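Local coordinates for mRNA-binding protein PUF3 (Saccharomyces cerevisiae, PDB 3K49) that binds the 3′ untranslated regions of messenger RNAs, mostly for mitochondrial proteins, and represses COX17 by speeding deadenylation and decay of its transcript, at residues Thr52-Ala55 / Ser56-Glu59; Ser43-Ile46 / Gln47-Leu50. All blocks are in the same frame, centred on the assembly; numbering follows the deposited sequence.

Interaction 1 of 2, residues Thr52-Ala55 / Ser56-Glu59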
ATOM      1  N   THR A  52     -31.399  -1.133   5.132  1.00 41.39           N
ATOM      2  CA  THR A  52     -32.566  -0.266   5.344  1.00 54.72           C
ATOM      3  C   THR A  52     -33.726  -0.893   6.123  1.00 50.50           C
ATOM      4  O   THR A  52     -34.728  -0.230   6.367  1.00 63.61           O
ATOM      5  CB  THR A  52     -33.103   0.314   4.010  1.00 49.70           C
ATOM      6  OG1 THR A  52     -33.682  -0.733   3.229  1.00 56.96           O
ATOM      7  CG2 THR A  52     -31.975   0.947   3.214  1.00 55.78           C
ATOM      8  N   SER A  53     -33.586  -2.154   6.520  1.00 53.47           N
ATOM      9  CA  SER A  53     -34.657  -2.862   7.223  1.00 47.18           C
ATOM     10  C   SER A  53     -34.677  -2.558   8.715  1.00 43.88           C
ATOM     11  O   SER A  53     -33.626  -2.412   9.339  1.00 33.91           O
ATOM     12  CB  SER A  53     -34.534  -4.381   7.022  1.00 49.52           C
ATOM     13  OG  SER A  53     -34.840  -4.750   5.689  1.00 51.58           O
ATOM     14  N   PRO A  54     -35.885  -2.485   9.300  1.00 42.28           N
ATOM     15  CA  PRO A  54     -36.025  -2.292  10.750  1.00 41.39           C
ATOM     16  C   PRO A  54     -35.403  -3.455  11.524  1.00 33.15           C
ATOM     17  O   PRO A  54     -35.234  -4.534  10.967  1.00 41.49           O
ATOM     18  CB  PRO A  54     -37.552  -2.280  10.956  1.00 39.75           C
ATOM     19  CG  PRO A  54     -38.104  -2.960   9.755  1.00 40.28           C
ATOM     20  CD  PRO A  54     -37.196  -2.530   8.634  1.00 45.58           C
ATOM     21  N   ALA A  55     -35.095  -3.236  12.796  1.00 30.08           N
ATOM     22  CA  ALA A  55     -34.549  -4.272  13.665  1.00 33.52           C
ATOM     23  C   ALA A  55     -35.271  -5.634  13.569  1.00 45.22           C
ATOM     24  O   ALA A  55     -34.639  -6.687  13.557  1.00 48.62           O
ATOM     25  CB  ALA A  55     -34.540  -3.781  15.102  1.00 36.16           C
ATOM     26  N   SER A  56     -36.592  -5.614  13.502  1.00 38.73           N
ATOM     27  CA  SER A  56     -37.358  -6.857  13.503  1.00 44.19           C
ATOM     28  C   SER A  56     -37.036  -7.760  12.310  1.00 40.66           C
ATOM     29  O   SER A  56     -36.953  -8.984  12.439  1.00 33.45           O
ATOM     30  CB  SER A  56     -38.864  -6.555  13.524  1.00 37.68           C
ATOM     31  OG  SER A  56     -39.221  -5.860  14.703  1.00 53.09           O
ATOM     32  N   GLU A  57     -36.892  -7.163  11.137  1.00 34.81           N
ATOM     33  CA  GLU A  57     -36.608  -7.955   9.960  1.00 37.15           C
ATOM     34  C   GLU A  57     -35.154  -8.442   9.983  1.00 43.02           C
ATOM     35  O   GLU A  57     -34.843  -9.542   9.529  1.00 44.01           O
ATOM     36  CB  GLU A  57     -36.913  -7.171   8.689  1.00 40.44           C
ATOM     37  CG  GLU A  57     -38.392  -7.136   8.344  1.00 59.96           C
ATOM     38  CD  GLU A  57     -38.688  -6.399   7.044  1.00 74.73           C
ATOM     39  OE1 GLU A  57     -39.322  -7.012   6.155  1.00 64.19           O
ATOM     40  OE2 GLU A  57     -38.290  -5.215   6.914  1.00 73.83           O
ATOM     41  N   LYS A  58     -34.263  -7.628  10.529  1.00 39.35           N
ATOM     42  CA  LYS A  58     -32.871  -8.042  10.641  1.00 44.86           C
ATOM     43  C   LYS A  58     -32.748  -9.214  11.615  1.00 40.56           C
ATOM     44  O   LYS A  58     -32.050 -10.175  11.327  1.00 40.55           O
ATOM     45  CB  LYS A  58     -31.976  -6.858  11.040  1.00 38.68           C
ATOM     46  CG  LYS A  58     -31.820  -5.827   9.920  1.00 49.16           C
ATOM     47  CD  LYS A  58     -30.826  -4.726  10.251  1.00 38.62           C
ATOM     48  CE  LYS A  58     -31.362  -3.811  11.332  1.00 35.38           C
ATOM     49  NZ  LYS A  58     -30.441  -2.672  11.560  1.00 46.62           N
ATOM     50  N   GLU A  59     -33.447  -9.144  12.749  1.00 39.59           N
ATOM     51  CA  GLU A  59     -33.446 -10.233  13.727  1.00 45.52           C
ATOM     52  C   GLU A  59     -33.878 -11.535  13.098  1.00 43.71           C
ATOM     53  O   GLU A  59     -33.266 -12.574  13.324  1.00 41.91           O
ATOM     54  CB  GLU A  59     -34.374  -9.939  14.911  1.00 38.99           C
ATOM     55  CG  GLU A  59     -33.874  -8.860  15.871  1.00 57.33           C
ATOM     56  CD  GLU A  59     -34.966  -8.386  16.835  1.00 73.35           C
ATOM     57  OE1 GLU A  59     -35.523  -9.230  17.587  1.00 71.83           O
ATOM     58  OE2 GLU A  59     -35.266  -7.169  16.825  1.00 65.90           O
TER
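The carboxylate of Glu57 reaches back to the pyrrolidine ring of Pro54 and comes at it from a slant. Only one oxygen touches the ring, at its CG–CD corner, with Glu57 OE2 3.4 Å from Pro54 CD. Glu57 CG stands anti to its own carbonyl carbon (chi1 -79°), and the extended chain beyond it carries the carboxylate back past the start of the helix. The same Glu57 OE2 lies 3.7 Å from Ser53 OG, but that hydroxyl is hydrogen-bonded to Glu49 O of the preceding helix. The second carboxylate, that of Glu59, comes back to another side of the turn, where Glu59 OE2 stands 3.9 Å from Ala55 CB. Glu59 OE2 is also 3.4 Å from Ala55 O; both are acceptors and do not bond each other, Ala55 O being engaged by the backbone N of Glu59. The positive end of the helix dipole may favour these carboxylates.

The contact is the beginning of helix 55-65, entered from the connection after helix 40-50 within Pumilio repeat 1, and Pro54 occupies the N-cap. A proline has no polar side-chain atom with which to cap, but its carbonyl starts the helical pattern: Lys58 N donates to Pro54 O at 3.3 Å (N-H...O angle 163°), while Glu57 N adds a weak bond to the same oxygen. One residue on, Glu59 N binds Ala55 O at 2.8 Å.

Lys58 turns back over the connection. A bend at chi3 (-70°) folds its methylenes there, bringing Lys58 CE 3.3 Å from Ser53 O, and NZ ends in a hydrogen bond to Phe88 O, at the close of helix 79-88.

Interaction 2 of 2, residues Ser43-Ile46 / Gln47-Leu50. With nucleotides of chain B.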
ATOM      1  N   SER A  43     -28.127 -13.028  -2.518  1.00 43.60           N
ATOM      2  CA  SER A  43     -27.202 -12.348  -1.613  1.00 39.14           C
ATOM      3  C   SER A  43     -27.191 -10.824  -1.753  1.00 41.38           C
ATOM      4  O   SER A  43     -27.273 -10.110  -0.759  1.00 39.67           O
ATOM      5  CB  SER A  43     -25.771 -12.878  -1.796  1.00 50.39           C
ATOM      6  OG  SER A  43     -24.869 -12.203  -0.936  1.00 39.65           O
ATOM      7  N   ARG A  44     -27.061 -10.328  -2.977  1.00 40.28           N
ATOM      8  CA  ARG A  44     -27.086  -8.893  -3.202  1.00 43.27           C
ATOM      9  C   ARG A  44     -28.425  -8.316  -2.714  1.00 47.13           C
ATOM     10  O   ARG A  44     -28.488  -7.207  -2.178  1.00 48.36           O
ATOM     11  CB  ARG A  44     -26.831  -8.575  -4.676  1.00 47.72           C
ATOM     12  CG  ARG A  44     -25.429  -8.922  -5.150  1.00 52.81           C
ATOM     13  CD  ARG A  44     -25.243  -8.582  -6.620  1.00 61.22           C
ATOM     14  NE  ARG A  44     -23.898  -8.906  -7.091  1.00 70.30           N
ATOM     15  CZ  ARG A  44     -22.853  -8.099  -6.969  1.00 62.02           C
ATOM     16  NH1 ARG A  44     -22.989  -6.916  -6.390  1.00 54.63           N
ATOM     17  NH2 ARG A  44     -21.667  -8.478  -7.428  1.00 79.04           N
ATOM     18  N   PHE A  45     -29.496  -9.077  -2.901  1.00 48.38           N
ATOM     19  CA  PHE A  45     -30.793  -8.700  -2.370  1.00 46.65           C
ATOM     20  C   PHE A  45     -30.716  -8.519  -0.853  1.00 49.57           C
ATOM     21  O   PHE A  45     -31.113  -7.475  -0.338  1.00 48.67           O
ATOM     22  CB  PHE A  45     -31.844  -9.753  -2.738  1.00 44.30           C
ATOM     23  CG  PHE A  45     -33.154  -9.613  -1.990  1.00 48.72           C
ATOM     24  CD1 PHE A  45     -34.094  -8.660  -2.373  1.00 58.60           C
ATOM     25  CD2 PHE A  45     -33.453 -10.446  -0.920  1.00 47.47           C
ATOM     26  CE1 PHE A  45     -35.306  -8.539  -1.706  1.00 54.79           C
ATOM     27  CE2 PHE A  45     -34.666 -10.322  -0.238  1.00 55.06           C
ATOM     28  CZ  PHE A  45     -35.594  -9.374  -0.639  1.00 50.35           C
ATOM     29  N   ILE A  46     -30.212  -9.526  -0.137  1.00 35.05           N
ATOM     30  CA  ILE A  46     -30.220  -9.457   1.319  1.00 39.64           C
ATOM     31  C   ILE A  46     -29.335  -8.316   1.799  1.00 46.17           C
ATOM     32  O   ILE A  46     -29.677  -7.596   2.744  1.00 52.24           O
ATOM     33  CB  ILE A  46     -29.775 -10.758   1.985  1.00 37.89           C
ATOM     34  CG1 ILE A  46     -30.860 -11.821   1.869  1.00 42.98           C
ATOM     35  CG2 ILE A  46     -29.481 -10.522   3.469  1.00 38.17           C
ATOM     36  CD1 ILE A  46     -30.467 -13.170   2.487  1.00 36.63           C
ATOM     37  N   GLN A  47     -28.205  -8.138   1.130  1.00 35.53           N
ATOM     38  CA  GLN A  47     -27.285  -7.067   1.488  1.00 49.64           C
ATOM     39  C   GLN A  47     -27.996  -5.719   1.451  1.00 41.23           C
ATOM     40  O   GLN A  47     -27.818  -4.877   2.323  1.00 48.57           O
ATOM     41  CB  GLN A  47     -26.076  -7.051   0.543  1.00 36.53           C
ATOM     42  CG  GLN A  47     -25.073  -8.182   0.779  1.00 35.25           C
ATOM     43  CD  GLN A  47     -24.193  -8.405  -0.427  1.00 37.02           C
ATOM     44  OE1 GLN A  47     -23.564  -7.477  -0.923  1.00 35.15           O
ATOM     45  NE2 GLN A  47     -24.151  -9.646  -0.917  1.00 42.81           N
ATOM     46  N   ARG A  48     -28.795  -5.537   0.412  1.00 40.43           N
ATOM     47  CA  ARG A  48     -29.484  -4.297   0.135  1.00 41.36           C
ATOM     48  C   ARG A  48     -30.575  -4.055   1.194  1.00 47.74           C
ATOM     49  O   ARG A  48     -30.691  -2.961   1.746  1.00 57.62           O
ATOM     50  CB  ARG A  48     -30.079  -4.402  -1.267  1.00 51.58           C
ATOM     51  CG  ARG A  48     -30.643  -3.139  -1.864  1.00 66.81           C
ATOM     52  CD  ARG A  48     -31.391  -3.509  -3.136  1.00 80.79           C
ATOM     53  NE  ARG A  48     -30.645  -4.498  -3.916  1.00 80.17           N
ATOM     54  CZ  ARG A  48     -31.199  -5.413  -4.711  1.00 83.93           C
ATOM     55  NH1 ARG A  48     -32.518  -5.487  -4.830  1.00 84.55           N
ATOM     56  NH2 ARG A  48     -30.433  -6.270  -5.379  1.00 82.54           N
ATOM     57  N   GLU A  49     -31.358  -5.084   1.489  1.00 45.64           N
ATOM     58  CA  GLU A  49     -32.399  -4.983   2.505  1.00 49.09           C
ATOM     59  C   GLU A  49     -31.838  -4.738   3.903  1.00 53.27           C
ATOM     60  O   GLU A  49     -32.467  -4.051   4.704  1.00 52.08           O
ATOM     61  CB  GLU A  49     -33.278  -6.236   2.518  1.00 55.19           C
ATOM     62  CG  GLU A  49     -34.088  -6.428   1.245  1.00 67.42           C
ATOM     63  CD  GLU A  49     -34.889  -5.184   0.887  1.00 78.39           C
ATOM     64  OE1 GLU A  49     -35.858  -4.873   1.617  1.00 81.51           O
ATOM     65  OE2 GLU A  49     -34.544  -4.518  -0.119  1.00 77.76           O
ATOM     66  N   LEU A  50     -30.666  -5.300   4.201  1.00 45.61           N
ATOM     67  CA  LEU A  50     -30.100  -5.176   5.546  1.00 43.82           C
ATOM     68  C   LEU A  50     -29.696  -3.731   5.876  1.00 44.53           C
ATOM     69  O   LEU A  50     -29.628  -3.334   7.038  1.00 52.76           O
ATOM     70  CB  LEU A  50     -28.906  -6.115   5.733  1.00 39.06           C
ATOM     71  CG  LEU A  50     -29.194  -7.607   5.871  1.00 40.91           C
ATOM     72  CD1 LEU A  50     -27.878  -8.402   5.992  1.00 34.07           C
ATOM     73  CD2 LEU A  50     -30.096  -7.856   7.061  1.00 35.16           C
TER
ATOM     74  P     A B  10     -14.458 -11.023  -8.169  1.00 70.18           P
ATOM     75  OP1   A B  10     -13.925 -11.774  -9.327  1.00 64.40           O
ATOM     76  OP2   A B  10     -14.254  -9.556  -8.072  1.00 69.04           O
ATOM     77  O5'   A B  10     -16.024 -11.316  -8.042  1.00 73.12           O
ATOM     78  C5'   A B  10     -16.483 -12.637  -7.776  1.00 56.23           C
ATOM     79  C4'   A B  10     -17.961 -12.764  -8.079  1.00 60.45           C
ATOM     80  O4'   A B  10     -18.712 -12.226  -6.955  1.00 67.14           O
ATOM     81  C3'   A B  10     -18.474 -12.042  -9.324  1.00 63.44           C
ATOM     82  O3'   A B  10     -19.601 -12.748  -9.840  1.00 69.76           O
ATOM     83  C2'   A B  10     -18.997 -10.740  -8.738  1.00 62.71           C
ATOM     84  O2'   A B  10     -19.991 -10.134  -9.543  1.00 72.52           O
ATOM     85  C1'   A B  10     -19.602 -11.246  -7.424  1.00 60.63           C
ATOM     86  N9    A B  10     -19.768 -10.211  -6.403  1.00 59.93           N
ATOM     87  C8    A B  10     -19.005  -9.087  -6.208  1.00 49.69           C
ATOM     88  N7    A B  10     -19.435  -8.320  -5.233  1.00 53.13           N
ATOM     89  C5    A B  10     -20.546  -8.991  -4.745  1.00 56.00           C
ATOM     90  C6    A B  10     -21.454  -8.697  -3.707  1.00 50.60           C
ATOM     91  N6    A B  10     -21.358  -7.616  -2.933  1.00 42.35           N
ATOM     92  N1    A B  10     -22.462  -9.566  -3.488  1.00 49.05           N
ATOM     93  C2    A B  10     -22.544 -10.665  -4.249  1.00 45.12           C
ATOM     94  N3    A B  10     -21.750 -11.056  -5.243  1.00 48.43           N
ATOM     95  C4    A B  10     -20.760 -10.165  -5.446  1.00 58.09           C
TER
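Adenine recognition by a Pumilio repeat is displayed on the RNA-facing side of helix 40-50, in repeat 1, in the way characteristic of PUF proteins: Gln47 bonds the edge of A10 of chain B and Arg44 lies over its face, while Ser43, one helical turn back from Gln47, lies near the edge and bonds Gln47. The Gln47 amide reads the Watson–Crick edge, taking a hydrogen bond from A10 N6 to Gln47 OE1 (3.0 Å) and giving one from Gln47 NE2 to A10 N1 (3.1 Å). Ser43 probably helps to fix the flip of the amide, together with the two base bonds. Its hydroxyl, swung anti to the backbone N (chi1 179°), lies in the amide plane, and Ser43 OG accepts a bond from Gln47 NE2 at 2.7 Å, bent to 130°. Ser43 OG is bonded in turn to Phe77 O, a second-shell carbonyl that helps set the hydroxyl. Arg44, extended from CG to NE, lays one face of its guanidinium over the purine, although the modelled approach is too close for its distances to be trusted.

Elsewhere round the helix the contacts turn to packing. Glu49 CG makes a CH-pi contact over the Phe45 ring, 4.0 Å from the centroid, with carboxylate and ring planes only 13° apart. Ile46 and Leu50, one turn apart, run alongside each other, with Ile46 CG2 3.7 Å from Leu50 CD1.

In the fold
Both contacts belong to Pumilio repeat 1, and they follow one another in the chain: interaction 2 runs along helix 40-50, while interaction 1 begins helix 55-65. Their chemistry follows their place. Interaction 2 is partly buried: Phe45 and Ile46 pack on helix 33-37 and Leu50 on helix 79-88, while its polar end is turned to the edge of a base. Interaction 1 is a surface contact, about 14 Å at the nearest atoms from the RNA, and its polar end is a backbone turn, with no side-chain bond across the segments. The two meet where Lys58 CD packs 3.7 Å from Leu50 O.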